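Local coordinates for UPF0098 protein CT_736 (Chlamydia trachomatis, PDB 3N08), which is of unknown function but belongs to the phosphatidylethanolamine-binding protein family, whose eukaryotic members include Raf kinase inhibitor protein, and may likewise bind an anionic ligand, at residues 14-19 / 147-152; 41-46 / 115-120; 68-73 / 119-124. One frame throughout, in Å; residues are numbered along the deposited sequence. Where two conformers were deposited one is given.

Interaction 1 of 3, residues 14-19 / 147-152; sequences GRPIPK and MGTYEK
Ile17 and Thr149 meet through the backbone, with Ile17 N donating to Thr149 O at 2.8 Å. Together with Thr149 N to Arg15 O (2.9 Å) and Gly14 N to Met147 O, this bond lays the short strand 15-16 parallel to the end of strand 140-150. The tight side is the one holding Ile17 and Tyr150. There the Ile17 CG1 branch lies against the bare backbone of Gly148, CG1 3.8 Å from Gly148 CA. Tyr150, its CG anti to the backbone N (chi1 -161°), turns its ring edge to Ile17 O, which lies in the ring plane 3.2 Å from CD1. Farther out, Lys19 CG rests 3.5 Å from Tyr150 OH, while the hydroxyl bonds to Gln24 and Lys19 NZ makes a salt bridge with Asp153. The Pro16 side is looser: its ring lies alongside Thr149, CG 4.0 Å from OG1, and the exposed Arg15 folds back so that a face of its guanidinium lies over Pro16 CD. A water there donates to Gly14 O (2.8 Å) and is also hydrogen-bonded to Thr149 OG1. The edge strand is therefore held by main-chain bonds, with Ile17 and Tyr150 packed in and a single water bridging Gly14 and Thr149 on the other side.

Interaction 2 of 3, residues 41-46 / 115-120; sequences AKSLVL and YALDVV
Ser43 and Leu117 form a hydrogen-bonded antiparallel pair, Leu117 N giving a nearly straight bond to Ser43 O (2.9 Å, 177° at the hydrogen). The return bond is displaced: Leu117 O takes a short bond from Lys42 N (2.7 Å) and a weak one from Ser43 N, so two successive residues, Lys42 and Ser43, face the single Leu117. Val45 and Tyr115 exchange a regular pair of bonds farther along. Ser43 OG, placed between its own backbone N and carbonyl carbon (chi1 68°), donates in the carbonyl plane to Val119 O at 2.7 Å and so catches the chain just beyond the strand. On the same face Val45 spreads its methyls, CG1 against Tyr115 CD1 (3.9 Å) and CG2 against Leu117 CD1. The other face carries Leu44, whose CD2 lies 3.9 Å from Ala116 CB; Ala41 CB touches the same methyl at 4.0 Å, roughly at a right angle to Leu44 CD2. Lys42 stretches out along the main chain of Asp118, its CD 3.6 Å from Asp118 O. Around this shell, Met136 of helix 129-136 covers Val45, Tyr115 and Leu117, while Met4 and Val37 close over Leu44. Strands 63-71 and 140-150 bond to the outer edges of the pair. The doubled residues opposite Leu117 make a classic beta bulge, set here at the end of a strand pair in the central sheet of the PEBP fold.

Interaction 3 of 3, residues 68-73 / 119-124; sequences VYNLSP and VVLSDE
Asn70 approaches Leu121 where strand 63-71 turns a corner, its backbone taking a positive phi of 61° in a G1 beta bulge with Leu71 opposite Leu44, while residues 119-124 run past as irregular chain. The Asn70 amide grips the Leu121 main chain with both of its ends. Leu121 N donates to a lone pair of OD1 at 2.9 Å, in the carbonyl plane, and ND2 returns a bond to Leu121 O of the same length (174° at the hydrogen). Leu121 O lies in the plane of the amide, although ND2 sits well above the carbonyl plane of Leu121. With both ends engaged, the amide cannot flip without losing the pair. Val120 CG1 packs against ND2 at 3.6 Å, crossing the amide at about a right angle. Tyr69 reaches farther along: its OH donates to Glu124 O at 2.7 Å, on a lone pair and at the ring edge, with Ser122 O near the same edge. Its CD2 touches Leu121 CD1 at 3.9 Å. Leu132 of helix 129-136 packs on both Tyr69 and Leu121, and Ala135 on Leu121, so the helix covers the apolar side of the contact. Such two-ended binding of a backbone by an asparagine amide mimics a pair of strand bonds, here joining a bulged strand corner to a surface loop of the PEBP fold.

All three contacts reach the same six-stranded mixed sheet. Interaction 1 joins its outermost strand, 15-16, to strand 140-150; interaction 2 pairs strands 43-50 and 108-117 within it; interaction 3 ties strand 63-71 to the loop leaving strand 108-117. Interactions 2 and 3 are neighbours, centres about 7 Å apart, sharing Val119 and Val120 and linked by probable backbone hydrogen bonds such as Leu46 N to Val68 O. Interaction 1 lies on the opposite side of the chain's centre, about 27 and 28 Å from them between centres. Along the sequence it encloses both others, so strand 15-16, near the start of the chain, comes to lie beside strand 140-150 near its end.

Interaction 1 of 3, residues 14-19 / 147-152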
ATOM      1  N   GLY B  14       5.847   5.358   9.238  1.00  9.24           N
ATOM      2  CA  GLY B  14       6.536   6.496   9.819  1.00  9.95           C
ATOM      3  C   GLY B  14       6.422   6.568  11.330  1.00  9.39           C
ATOM      4  O   GLY B  14       6.888   7.554  11.904  1.00 10.93           O
ATOM      5  N   ARG B  15       5.815   5.578  11.967  1.00  9.33           N
ATOM      6  CA  ARG B  15       5.650   5.587  13.425  1.00  9.70           C
ATOM      7  C   ARG B  15       6.707   4.705  14.083  1.00  8.37           C
ATOM      8  O   ARG B  15       7.384   3.955  13.408  1.00  9.98           O
ATOM      9  CB  ARG B  15       4.246   5.124  13.829  1.00 12.15           C
ATOM     10  CG  ARG B  15       3.120   5.973  13.200  1.00 13.22           C
ATOM     11  CD  ARG B  15       3.356   7.471  13.369  1.00 17.43           C
ATOM     12  NE  ARG B  15       3.428   7.827  14.791  1.00 23.75           N
ATOM     13  CZ  ARG B  15       4.019   8.912  15.289  1.00 23.79           C
ATOM     14  NH1 ARG B  15       4.617   9.781  14.496  1.00 25.79           N
ATOM     15  NH2 ARG B  15       4.017   9.123  16.600  1.00 30.18           N
ATOM     16  N   PRO B  16       6.855   4.823  15.396  1.00  9.29           N
ATOM     17  CA  PRO B  16       7.891   4.050  16.086  1.00 10.18           C
ATOM     18  C   PRO B  16       7.628   2.552  16.075  1.00 10.32           C
ATOM     19  O   PRO B  16       6.502   2.093  16.359  1.00 11.25           O
ATOM     20  CB  PRO B  16       7.831   4.591  17.524  1.00 11.38           C
ATOM     21  CG  PRO B  16       7.310   5.989  17.387  1.00 11.74           C
ATOM     22  CD  PRO B  16       6.289   5.865  16.264  1.00 10.08           C
ATOM     23  N   ILE B  17       8.666   1.782  15.758  1.00  9.61           N
ATOM     24  CA  ILE B  17       8.660   0.335  15.907  1.00  9.45           C
ATOM     25  C   ILE B  17       8.749   0.017  17.397  1.00  9.11           C
ATOM     26  O   ILE B  17       9.611   0.572  18.090  1.00 11.00           O
ATOM     27  CB  ILE B  17       9.882  -0.262  15.194  1.00 10.20           C
ATOM     28  CG1 ILE B  17       9.811   0.070  13.699  1.00  9.80           C
ATOM     29  CG2 ILE B  17       9.974  -1.752  15.436  1.00 11.50           C
ATOM     30  CD1 ILE B  17      11.119  -0.225  12.924  1.00  9.96           C
ATOM     31  N   PRO B  18       7.863  -0.855  17.924  1.00  8.98           N
ATOM     32  CA  PRO B  18       7.948  -1.182  19.355  1.00 10.10           C
ATOM     33  C   PRO B  18       9.294  -1.727  19.792  1.00 10.27           C
ATOM     34  O   PRO B  18      10.022  -2.395  19.054  1.00 10.43           O
ATOM     35  CB  PRO B  18       6.845  -2.219  19.545  1.00 11.42           C
ATOM     36  CG  PRO B  18       5.854  -1.882  18.439  1.00 10.51           C
ATOM     37  CD  PRO B  18       6.685  -1.459  17.285  1.00  9.83           C
ATOM     38  N   LYS B  19       9.605  -1.435  21.049  1.00 10.34           N
ATOM     39  CA  LYS B  19      10.874  -1.783  21.659  1.00 11.72           C
ATOM     40  C   LYS B  19      11.220  -3.269  21.520  1.00 11.18           C
ATOM     41  O   LYS B  19      12.383  -3.634  21.371  1.00 12.23           O
ATOM     42  CB  LYS B  19      10.817  -1.374  23.122  1.00 13.22           C
ATOM     43  CG  LYS B  19      12.072  -1.721  23.899  1.00 13.74           C
ATOM     44  CD  LYS B  19      12.043  -1.109  25.292  1.00 17.25           C
ATOM     45  CE  LYS B  19      12.397   0.369  25.231  1.00 20.78           C
ATOM     46  NZ  LYS B  19      12.418   0.940  26.612  1.00 28.54           N
ATOM     47  N   MET B 147       7.651   1.816   6.418  1.00  7.49           N
ATOM     48  CA  MET B 147       8.761   2.400   7.163  1.00  6.46           C
ATOM     49  C   MET B 147       8.326   2.563   8.598  1.00  7.02           C
ATOM     50  O   MET B 147       7.194   2.904   8.868  1.00  8.22           O
ATOM     51  CB  MET B 147       9.167   3.756   6.557  1.00  9.14           C
ATOM     52  CG  MET B 147      10.418   4.378   7.231  1.00  9.90           C
ATOM     53  SD  MET B 147      10.061   5.489   8.658  1.00  6.14           S
ATOM     54  CE  MET B 147       9.624   6.995   7.720  1.00 13.39           C
ATOM     55  N   GLY B 148       9.233   2.280   9.530  1.00  7.82           N
ATOM     56  CA  GLY B 148       9.037   2.629  10.934  1.00  8.49           C
ATOM     57  C   GLY B 148      10.313   3.204  11.497  1.00  8.35           C
ATOM     58  O   GLY B 148      11.384   2.970  10.935  1.00  8.55           O
ATOM     59  N   THR B 149      10.219   3.908  12.618  1.00  8.22           N
ATOM     60  CA  THR B 149      11.397   4.533  13.195  1.00  8.03           C
ATOM     61  C   THR B 149      11.824   3.824  14.489  1.00  9.29           C
ATOM     62  O   THR B 149      11.040   3.118  15.127  1.00  9.67           O
ATOM     63  CB  THR B 149      11.146   6.018  13.497  1.00  9.56           C
ATOM     64  OG1 THR B 149      10.084   6.139  14.450  1.00 10.90           O
ATOM     65  CG2 THR B 149      10.778   6.768  12.231  1.00 11.32           C
ATOM     66  N   TYR B 150      13.072   4.009  14.882  1.00  9.10           N
ATOM     67  CA  TYR B 150      13.466   3.609  16.233  1.00  9.12           C
ATOM     68  C   TYR B 150      14.461   4.582  16.783  1.00 10.43           C
ATOM     69  O   TYR B 150      15.335   5.081  16.055  1.00 10.29           O
ATOM     70  CB  TYR B 150      14.005   2.161  16.311  1.00  9.47           C
ATOM     71  CG  TYR B 150      13.924   1.698  17.750  1.00  8.74           C
ATOM     72  CD1 TYR B 150      12.718   1.254  18.287  1.00 11.25           C
ATOM     73  CD2 TYR B 150      15.024   1.796  18.601  1.00 10.52           C
ATOM     74  CE1 TYR B 150      12.602   0.918  19.608  1.00 13.59           C
ATOM     75  CE2 TYR B 150      14.905   1.466  19.951  1.00 10.52           C
ATOM     76  CZ  TYR B 150      13.675   1.032  20.441  1.00 11.91           C
ATOM     77  OH  TYR B 150      13.507   0.691  21.773  1.00 13.50           O
ATOM     78  N   GLU B 151      14.288   4.894  18.065  1.00 10.58           N
ATOM     79  CA  GLU B 151      15.208   5.750  18.803  1.00 12.38           C
ATOM     80  C   GLU B 151      15.353   5.146  20.187  1.00 13.05           C
ATOM     81  O   GLU B 151      14.368   4.830  20.861  1.00 13.57           O
ATOM     82  CB  GLU B 151      14.666   7.172  18.883  1.00 12.92           C
ATOM     83  CG  GLU B 151      15.622   8.147  19.570  1.00 19.25           C
ATOM     84  CD  GLU B 151      15.090   9.580  19.551  1.00 25.95           C
ATOM     85  OE1 GLU B 151      13.873   9.773  19.354  1.00 25.68           O
ATOM     86  OE2 GLU B 151      15.897  10.515  19.733  1.00 37.89           O
ATOM     87  N   LYS B 152      16.579   4.941  20.618  1.00 13.41           N
ATOM     88  CA  LYS B 152      16.754   4.347  21.926  1.00 13.29           C
ATOM     89  C   LYS B 152      16.246   5.292  22.995  1.00 19.00           C
ATOM     90  O   LYS B 152      16.458   6.506  22.933  1.00 19.09           O
ATOM     91  CB  LYS B 152      18.225   4.004  22.195  1.00 14.85           C
ATOM     92  CG  LYS B 152      18.665   2.813  21.357  1.00 14.03           C
ATOM     93  CD  LYS B 152      19.830   2.044  21.950  1.00 24.11           C
ATOM     94  CE  LYS B 152      21.048   2.897  21.945  1.00 16.64           C
ATOM     95  NZ  LYS B 152      22.317   2.098  22.195  1.00 15.05           N
TER
HETATM   96  O   HOH W   1       8.254   8.122  14.303  1.00 13.50           O

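Interaction 2 of 3, residues 41-46 / 115-120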
ATOM      1  N   ALA B  41       2.285 -13.364  -9.467  1.00 14.70           N
ATOM      2  CA  ALA B  41       3.474 -13.533  -8.656  1.00 13.73           C
ATOM      3  C   ALA B  41       3.751 -15.002  -8.352  1.00 12.83           C
ATOM      4  O   ALA B  41       2.841 -15.763  -8.001  1.00 15.79           O
ATOM      5  CB  ALA B  41       3.332 -12.741  -7.345  1.00 13.84           C
ATOM      6  N   LYS B  42       5.001 -15.400  -8.511  1.00 12.79           N
ATOM      7  CA  LYS B  42       5.433 -16.731  -8.071  1.00 12.23           C
ATOM      8  C   LYS B  42       6.259 -16.727  -6.785  1.00 11.79           C
ATOM      9  O   LYS B  42       6.440 -17.761  -6.163  1.00 11.63           O
ATOM     10  CB  LYS B  42       6.225 -17.440  -9.173  1.00 14.48           C
ATOM     11  CG  LYS B  42       5.385 -17.699 -10.409  1.00 16.46           C
ATOM     12  CD  LYS B  42       6.093 -18.575 -11.419  1.00 17.62           C
ATOM     13  CE  LYS B  42       5.310 -18.669 -12.721  1.00 25.18           C
ATOM     14  NZ  LYS B  42       5.960 -19.558 -13.709  1.00 36.51           N
ATOM     15  N   SER B  43       6.735 -15.548  -6.380  1.00  9.50           N
ATOM     16  CA  SER B  43       7.478 -15.437  -5.133  1.00  9.15           C
ATOM     17  C   SER B  43       7.465 -13.997  -4.667  1.00  9.06           C
ATOM     18  O   SER B  43       7.170 -13.083  -5.453  1.00  9.63           O
ATOM     19  CB  SER B  43       8.925 -15.913  -5.317  1.00 10.01           C
ATOM     20  OG  SER B  43       9.682 -15.045  -6.157  1.00 11.09           O
ATOM     21  N   LEU B  44       7.818 -13.831  -3.395  1.00  9.76           N
ATOM     22  CA  LEU B  44       8.006 -12.518  -2.782  1.00  8.19           C
ATOM     23  C   LEU B  44       9.405 -12.389  -2.212  1.00  7.82           C
ATOM     24  O   LEU B  44      10.028 -13.357  -1.788  1.00  8.42           O
ATOM     25  CB  LEU B  44       6.996 -12.300  -1.648  1.00 10.21           C
ATOM     26  CG  LEU B  44       5.513 -12.181  -2.014  1.00 11.20           C
ATOM     27  CD1 LEU B  44       4.617 -12.249  -0.776  1.00 13.09           C
ATOM     28  CD2 LEU B  44       5.283 -10.878  -2.778  1.00 21.85           C
ATOM     29  N   VAL B  45       9.859 -11.146  -2.183  1.00  7.96           N
ATOM     30  CA  VAL B  45      11.137 -10.742  -1.616  1.00  7.96           C
ATOM     31  C   VAL B  45      10.916  -9.629  -0.601  1.00  6.83           C
ATOM     32  O   VAL B  45      10.084  -8.738  -0.829  1.00  7.51           O
ATOM     33  CB  VAL B  45      12.058 -10.207  -2.721  1.00  9.37           C
ATOM     34  CG1 VAL B  45      13.376  -9.695  -2.150  1.00  9.67           C
ATOM     35  CG2 VAL B  45      12.270 -11.282  -3.787  1.00 12.27           C
ATOM     36  N   LEU B  46      11.664  -9.676   0.494  1.00  7.24           N
ATOM     37  CA  LEU B  46      11.667  -8.622   1.516  1.00  7.54           C
ATOM     38  C   LEU B  46      13.086  -8.130   1.764  1.00  7.70           C
ATOM     39  O   LEU B  46      13.980  -8.938   1.980  1.00  7.79           O
ATOM     40  CB  LEU B  46      11.048  -9.183   2.796  1.00  8.66           C
ATOM     41  CG  LEU B  46      11.075  -8.235   3.999  1.00  9.00           C
ATOM     42  CD1 LEU B  46      10.145  -7.081   3.843  1.00 11.42           C
ATOM     43  CD2 LEU B  46      10.781  -8.957   5.303  1.00 11.51           C
ATOM     44  N   TYR B 115       8.830  -7.010  -2.800  1.00  7.87           N
ATOM     45  CA  TYR B 115       8.830  -7.152  -4.246  1.00  8.49           C
ATOM     46  C   TYR B 115       8.101  -8.441  -4.593  1.00  8.00           C
ATOM     47  O   TYR B 115       8.438  -9.482  -4.068  1.00  9.53           O
ATOM     48  CB  TYR B 115      10.274  -7.224  -4.795  1.00 10.47           C
ATOM     49  CG  TYR B 115      11.192  -6.118  -4.320  1.00 10.88           C
ATOM     50  CD1 TYR B 115      11.829  -6.216  -3.099  1.00 10.69           C
ATOM     51  CD2 TYR B 115      11.439  -4.995  -5.086  1.00 16.93           C
ATOM     52  CE1 TYR B 115      12.683  -5.225  -2.648  1.00 13.54           C
ATOM     53  CE2 TYR B 115      12.308  -3.993  -4.626  1.00 17.36           C
ATOM     54  CZ  TYR B 115      12.917  -4.128  -3.410  1.00 17.02           C
ATOM     55  OH  TYR B 115      13.783  -3.157  -2.933  1.00 20.70           O
ATOM     56  N   ALA B 116       7.158  -8.366  -5.528  1.00  8.56           N
ATOM     57  CA  ALA B 116       6.534  -9.554  -6.096  1.00  9.20           C
ATOM     58  C   ALA B 116       7.238  -9.855  -7.408  1.00  9.74           C
ATOM     59  O   ALA B 116       7.385  -8.973  -8.264  1.00 10.47           O
ATOM     60  CB  ALA B 116       5.043  -9.318  -6.351  1.00 10.81           C
ATOM     61  N   LEU B 117       7.662 -11.104  -7.563  1.00  9.98           N
ATOM     62  CA  LEU B 117       8.344 -11.559  -8.783  1.00 11.29           C
ATOM     63  C   LEU B 117       7.490 -12.557  -9.552  1.00  9.34           C
ATOM     64  O   LEU B 117       6.716 -13.310  -8.948  1.00 11.97           O
ATOM     65  CB  LEU B 117       9.666 -12.247  -8.441  1.00  9.82           C
ATOM     66  CG  LEU B 117      10.632 -11.587  -7.479  1.00 11.33           C
ATOM     67  CD1 LEU B 117      11.923 -12.397  -7.456  1.00 11.40           C
ATOM     68  CD2 LEU B 117      10.916 -10.166  -7.891  1.00 12.35           C
ATOM     69  N   ASP B 118       7.664 -12.594 -10.869  1.00 12.52           N
ATOM     70  CA  ASP B 118       6.994 -13.603 -11.690  1.00 13.23           C
ATOM     71  C   ASP B 118       7.830 -14.867 -11.909  1.00 16.04           C
ATOM     72  O   ASP B 118       7.567 -15.640 -12.841  1.00 15.57           O
ATOM     73  CB  ASP B 118       6.593 -13.002 -13.033  1.00 19.85           C
ATOM     74  CG  ASP B 118       7.782 -12.490 -13.820  1.00 15.71           C
ATOM     75  OD1 ASP B 118       8.955 -12.764 -13.486  1.00 23.35           O
ATOM     76  OD2 ASP B 118       7.529 -11.832 -14.859  1.00 36.24           O
ATOM     77  N   VAL B 119       8.821 -15.082 -11.056  0.99 12.47           N
ATOM     78  CA  VAL B 119       9.645 -16.266 -11.094  0.99 13.48           C
ATOM     79  C   VAL B 119      10.012 -16.627  -9.657  0.99 11.86           C
ATOM     80  O   VAL B 119       9.887 -15.799  -8.734  0.99 12.46           O
ATOM     81  CB  VAL B 119      10.967 -16.069 -11.882  0.99 15.96           C
ATOM     82  CG1 VAL B 119      10.698 -15.668 -13.344  0.99 22.46           C
ATOM     83  CG2 VAL B 119      11.890 -15.072 -11.197  0.99 17.55           C
ATOM     84  N   VAL B 120      10.444 -17.863  -9.491  1.00 11.59           N
ATOM     85  CA  VAL B 120      11.134 -18.326  -8.296  1.00 11.40           C
ATOM     86  C   VAL B 120      12.633 -18.239  -8.593  1.00 10.61           C
ATOM     87  O   VAL B 120      13.108 -18.761  -9.620  1.00 13.78           O
ATOM     88  CB  VAL B 120      10.720 -19.776  -7.959  1.00 10.79           C
ATOM     89  CG1 VAL B 120      11.527 -20.306  -6.802  1.00 10.99           C
ATOM     90  CG2 VAL B 120       9.217 -19.853  -7.660  1.00 14.32           C
TER

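Interaction 3 of 3, residues 68-73 / 119-124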
ATOM      1  N   VAL B  68      15.023 -11.534   2.814  1.00  8.01           N
ATOM      2  CA  VAL B  68      14.284 -12.784   2.652  1.00  8.44           C
ATOM      3  C   VAL B  68      13.842 -12.870   1.198  1.00  7.84           C
ATOM      4  O   VAL B  68      13.319 -11.917   0.656  1.00  9.09           O
ATOM      5  CB  VAL B  68      13.030 -12.850   3.541  1.00  9.15           C
ATOM      6  CG1 VAL B  68      12.333 -14.192   3.388  1.00 10.28           C
ATOM      7  CG2 VAL B  68      13.392 -12.618   4.997  1.00  9.02           C
ATOM      8  N   TYR B  69      14.035 -14.017   0.555  1.00  8.32           N
ATOM      9  CA  TYR B  69      13.531 -14.165  -0.789  1.00  8.43           C
ATOM     10  C   TYR B  69      12.945 -15.557  -0.988  1.00  9.05           C
ATOM     11  O   TYR B  69      13.127 -16.450  -0.161  1.00  8.99           O
ATOM     12  CB  TYR B  69      14.605 -13.824  -1.844  1.00 10.58           C
ATOM     13  CG  TYR B  69      15.688 -14.859  -2.036  1.00 11.15           C
ATOM     14  CD1 TYR B  69      16.840 -14.845  -1.261  1.00 11.12           C
ATOM     15  CD2 TYR B  69      15.564 -15.823  -3.026  1.00 13.84           C
ATOM     16  CE1 TYR B  69      17.840 -15.789  -1.461  1.00 13.40           C
ATOM     17  CE2 TYR B  69      16.543 -16.755  -3.224  1.00 15.43           C
ATOM     18  CZ  TYR B  69      17.673 -16.728  -2.451  1.00 12.67           C
ATOM     19  OH  TYR B  69      18.636 -17.679  -2.684  1.00 19.29           O
ATOM     20  N   ASN B  70      12.237 -15.727  -2.102  1.00  9.45           N
ATOM     21  CA  ASN B  70      11.512 -16.951  -2.386  1.00  9.35           C
ATOM     22  C   ASN B  70      10.439 -17.252  -1.352  1.00  9.34           C
ATOM     23  O   ASN B  70      10.107 -18.407  -1.118  1.00 11.64           O
ATOM     24  CB  ASN B  70      12.459 -18.130  -2.617  1.00  9.93           C
ATOM     25  CG  ASN B  70      13.001 -18.172  -4.035  1.00 11.30           C
ATOM     26  OD1 ASN B  70      12.635 -17.359  -4.901  1.00 11.54           O
ATOM     27  ND2 ASN B  70      13.880 -19.126  -4.282  1.00 12.44           N
ATOM     28  N   LEU B  71       9.886 -16.206  -0.764  1.00  8.32           N
ATOM     29  CA  LEU B  71       8.679 -16.366   0.027  1.00  9.33           C
ATOM     30  C   LEU B  71       7.519 -16.772  -0.857  1.00 11.01           C
ATOM     31  O   LEU B  71       7.427 -16.336  -2.006  1.00 10.89           O
ATOM     32  CB  LEU B  71       8.314 -15.049   0.667  1.00 12.15           C
ATOM     33  CG  LEU B  71       9.041 -14.688   1.932  1.00 11.93           C
ATOM     34  CD1 LEU B  71       8.922 -13.187   2.145  1.00 13.81           C
ATOM     35  CD2 LEU B  71       8.488 -15.472   3.138  1.00 13.40           C
ATOM     36  N   SER B  72       6.621 -17.590  -0.315  1.00 10.64           N
ATOM     37  CA  SER B  72       5.374 -17.885  -1.016  1.00 11.32           C
ATOM     38  C   SER B  72       4.571 -16.611  -1.273  1.00  9.82           C
ATOM     39  O   SER B  72       4.430 -15.784  -0.398  1.00 10.19           O
ATOM     40  CB  SER B  72       4.518 -18.831  -0.195  1.00 10.62           C
ATOM     41  OG  SER B  72       3.252 -18.944  -0.794  1.00 10.96           O
ATOM     42  N   PRO B  73       4.002 -16.484  -2.472  1.00  9.73           N
ATOM     43  CA  PRO B  73       3.205 -15.290  -2.752  1.00 10.65           C
ATOM     44  C   PRO B  73       1.890 -15.289  -2.001  1.00 11.93           C
ATOM     45  O   PRO B  73       1.237 -14.228  -2.000  1.00 12.35           O
ATOM     46  CB  PRO B  73       2.984 -15.362  -4.263  1.00 18.15           C
ATOM     47  CG  PRO B  73       3.195 -16.797  -4.614  1.00 15.67           C
ATOM     48  CD  PRO B  73       4.221 -17.304  -3.668  1.00 13.05           C
ATOM     49  N   VAL B 119       8.821 -15.082 -11.056  0.99 12.47           N
ATOM     50  CA  VAL B 119       9.645 -16.266 -11.094  0.99 13.48           C
ATOM     51  C   VAL B 119      10.012 -16.627  -9.657  0.99 11.86           C
ATOM     52  O   VAL B 119       9.887 -15.799  -8.734  0.99 12.46           O
ATOM     53  CB  VAL B 119      10.967 -16.069 -11.882  0.99 15.96           C
ATOM     54  CG1 VAL B 119      10.698 -15.668 -13.344  0.99 22.46           C
ATOM     55  CG2 VAL B 119      11.890 -15.072 -11.197  0.99 17.55           C
ATOM     56  N   VAL B 120      10.444 -17.863  -9.491  1.00 11.59           N
ATOM     57  CA  VAL B 120      11.134 -18.326  -8.296  1.00 11.40           C
ATOM     58  C   VAL B 120      12.633 -18.239  -8.593  1.00 10.61           C
ATOM     59  O   VAL B 120      13.108 -18.761  -9.620  1.00 13.78           O
ATOM     60  CB  VAL B 120      10.720 -19.776  -7.959  1.00 10.79           C
ATOM     61  CG1 VAL B 120      11.527 -20.306  -6.802  1.00 10.99           C
ATOM     62  CG2 VAL B 120       9.217 -19.853  -7.660  1.00 14.32           C
ATOM     63  N   LEU B 121      13.393 -17.593  -7.708  1.00 12.62           N
ATOM     64  CA  LEU B 121      14.830 -17.433  -7.918  1.00 11.62           C
ATOM     65  C   LEU B 121      15.571 -18.711  -7.570  1.00 12.81           C
ATOM     66  O   LEU B 121      15.052 -19.581  -6.871  1.00 14.04           O
ATOM     67  CB  LEU B 121      15.373 -16.273  -7.091  1.00 12.84           C
ATOM     68  CG  LEU B 121      14.772 -14.901  -7.376  1.00 14.45           C
ATOM     69  CD1 LEU B 121      15.292 -13.888  -6.369  1.00 15.11           C
ATOM     70  CD2 LEU B 121      15.058 -14.452  -8.806  1.00 17.38           C
ATOM     71  N   SER B 122      16.785 -18.857  -8.085  1.00 13.35           N
ATOM     72  CA  SER B 122      17.615 -19.988  -7.720  1.00 14.14           C
ATOM     73  C   SER B 122      17.806 -20.044  -6.205  1.00 14.25           C
ATOM     74  O   SER B 122      17.893 -19.029  -5.538  1.00 14.21           O
ATOM     75  CB  SER B 122      18.965 -19.895  -8.441  1.00 24.22           C
ATOM     76  OG  SER B 122      19.754 -21.030  -8.165  1.00 37.90           O
ATOM     77  N   ASP B 123      17.865 -21.261  -5.684  1.00 14.77           N
ATOM     78  CA  ASP B 123      17.927 -21.518  -4.262  1.00 14.31           C
ATOM     79  C   ASP B 123      19.384 -21.461  -3.816  1.00 18.15           C
ATOM     80  O   ASP B 123      20.133 -22.426  -3.979  1.00 18.34           O
ATOM     81  CB  ASP B 123      17.333 -22.910  -4.005  1.00 17.09           C
ATOM     82  CG  ASP B 123      17.006 -23.161  -2.559  1.00 14.10           C
ATOM     83  OD1 ASP B 123      17.083 -22.208  -1.750  1.00 14.85           O
ATOM     84  OD2 ASP B 123      16.655 -24.331  -2.252  1.00 16.12           O
ATOM     85  N   GLU B 124      19.789 -20.321  -3.268  1.00 15.17           N
ATOM     86  CA  GLU B 124      21.186 -20.080  -2.905  1.00 16.52           C
ATOM     87  C   GLU B 124      21.314 -19.509  -1.504  1.00 15.30           C
ATOM     88  O   GLU B 124      20.563 -18.623  -1.088  1.00 16.33           O
ATOM     89  CB  GLU B 124      21.839 -19.082  -3.869  1.00 18.44           C
ATOM     90  CG  GLU B 124      21.576 -19.342  -5.332  1.00 41.85           C
ATOM     91  CD  GLU B 124      22.368 -20.507  -5.867  1.00 55.39           C
ATOM     92  OE1 GLU B 124      23.418 -20.836  -5.279  1.00 60.03           O
ATOM     93  OE2 GLU B 124      21.935 -21.098  -6.875  1.00 55.78           O
TER